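Local coordinates for hypothetical protein (Bacteroides caccae, PDB 4M8R) that is of unknown function but belongs to the DUF4784 family, pairing an Ig-like domain with a probable WD40-like beta-propeller domain, at residues V384-S387 against R393-S396. Residues are numbered along the deposited sequence; the frame is centred on the assembly and turned at random.
Sequences VLFS and RTTS
Val-384 with Ser-396 and Phe-386 with Thr-394 form antiparallel hydrogen-bonded pairs, flanking the non-hydrogen-bonded pair Leu-385/Thr-395, while the two strand axes close to 4.8 Å in a beta hairpin. The straightest of the four backbone bonds runs from Phe-386 N to Thr-394 O (2.8 Å, 168°). Phe-386 shares a face with Val-384, Thr-394 and Ser-396. With CG anti to its own carbonyl carbon (chi1 -52°), its ring reaches diagonally across the hairpin, bringing CE2 within 3.8 Å of Ser-396 CB, which meets the ring edge in plane. Small Ser-396 suits this place: CB abuts the ring edge while OG bonds Asp-407 OD1. From two residues back on the same strand, Val-384 sets CG1 over the rim of one ring face. On the reverse face, buried Leu-385 brings methyl CD1 to 3.6 Å from Thr-395 OG1, a hydroxyl weakly bonded to Leu-411 O. Arg-393 is long enough to pass Phe-386 O, with CG 3.2 Å away, lay one guanidinium face over Ser-387 CB and still carry NH2 to Asn-417. Cut back to an alanine, Arg-393 would probably leave Asn-417 OD1 without that bond and Ser-387 CB without the guanidinium. Strands 381-387 and 394-399 are the inner pair of a four-stranded antiparallel sheet, consistent with a propeller blade: strand 368-373 flanks 381-387, and strand 404-407 flanks 394-399, its Trp-405 stacking edge-to-face with Phe-386.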
loop_
_atom_site.group_PDB
_atom_site.type_symbol
_atom_site.label_atom_id
_atom_site.label_comp_id
_atom_site.label_asym_id
_atom_site.label_seq_id
_atom_site.Cartn_x
_atom_site.Cartn_y
_atom_site.Cartn_z
ATOM N N VAL A 384 -4.101 31.568 -2.366
ATOM C CA VAL A 384 -5.115 32.592 -2.189
ATOM C C VAL A 384 -4.996 33.667 -3.258
ATOM O O VAL A 384 -3.892 34.031 -3.659
ATOM C CB VAL A 384 -4.982 33.231 -0.795
ATOM C CG1 VAL A 384 -5.962 34.379 -0.623
ATOM C CG2 VAL A 384 -5.198 32.178 0.282
ATOM N N LEU A 385 -6.147 34.164 -3.708
ATOM C CA LEU A 385 -6.216 35.233 -4.688
ATOM C C LEU A 385 -6.832 36.475 -4.040
ATOM O O LEU A 385 -7.981 36.437 -3.603
ATOM C CB LEU A 385 -7.055 34.783 -5.885
ATOM C CG LEU A 385 -7.092 35.710 -7.102
ATOM C CD1 LEU A 385 -5.745 35.761 -7.811
ATOM C CD2 LEU A 385 -8.173 35.249 -8.061
ATOM N N PHE A 386 -6.064 37.568 -3.989
ATOM C CA PHE A 386 -6.509 38.843 -3.404
ATOM C C PHE A 386 -6.790 39.878 -4.472
ATOM O O PHE A 386 -6.292 39.773 -5.588
ATOM C CB PHE A 386 -5.426 39.458 -2.520
ATOM C CG PHE A 386 -4.894 38.534 -1.482
ATOM C CD1 PHE A 386 -5.635 38.253 -0.346
ATOM C CD2 PHE A 386 -3.643 37.952 -1.634
ATOM C CE1 PHE A 386 -5.142 37.394 0.619
ATOM C CE2 PHE A 386 -3.143 37.094 -0.674
ATOM C CZ PHE A 386 -3.896 36.812 0.457
ATOM N N SER A 387 -7.557 40.898 -4.101
ATOM C CA SER A 387 -7.657 42.127 -4.882
ATOM C C SER A 387 -7.394 43.319 -3.969
ATOM O O SER A 387 -7.579 43.224 -2.754
ATOM C CB SER A 387 -9.037 42.251 -5.525
ATOM O OG SER A 387 -10.061 42.139 -4.557
ATOM N N ARG A 393 -4.513 42.463 -8.720
ATOM C CA ARG A 393 -4.719 41.160 -8.085
ATOM C C ARG A 393 -3.410 40.455 -7.723
ATOM O O ARG A 393 -2.404 40.591 -8.420
ATOM C CB ARG A 393 -5.578 40.261 -8.981
ATOM C CG ARG A 393 -7.048 40.297 -8.603
ATOM C CD ARG A 393 -7.943 39.723 -9.679
ATOM N NE ARG A 393 -9.317 39.577 -9.205
ATOM C CZ ARG A 393 -10.181 40.578 -9.040
ATOM N NH1 ARG A 393 -9.839 41.836 -9.302
ATOM N NH2 ARG A 393 -11.407 40.320 -8.600
ATOM N N THR A 394 -3.439 39.699 -6.627
ATOM C CA THR A 394 -2.249 39.034 -6.093
ATOM C C THR A 394 -2.547 37.566 -5.797
ATOM O O THR A 394 -3.631 37.232 -5.322
ATOM C CB THR A 394 -1.771 39.726 -4.799
ATOM O OG1 THR A 394 -1.658 41.136 -5.025
ATOM C CG2 THR A 394 -0.418 39.178 -4.342
ATOM N N THR A 395 -1.583 36.697 -6.089
ATOM C CA THR A 395 -1.686 35.277 -5.781
ATOM C C THR A 395 -0.607 34.932 -4.768
ATOM O O THR A 395 0.563 35.250 -4.981
ATOM C CB THR A 395 -1.488 34.420 -7.043
ATOM O OG1 THR A 395 -2.279 34.951 -8.113
ATOM C CG2 THR A 395 -1.889 32.975 -6.786
ATOM N N SER A 396 -0.986 34.279 -3.672
ATOM C CA SER A 396 -0.033 34.011 -2.596
ATOM C C SER A 396 -0.328 32.728 -1.824
ATOM O O SER A 396 -1.486 32.381 -1.591
ATOM C CB SER A 396 -0.006 35.195 -1.631
ATOM O OG SER A 396 1.233 35.258 -0.949
#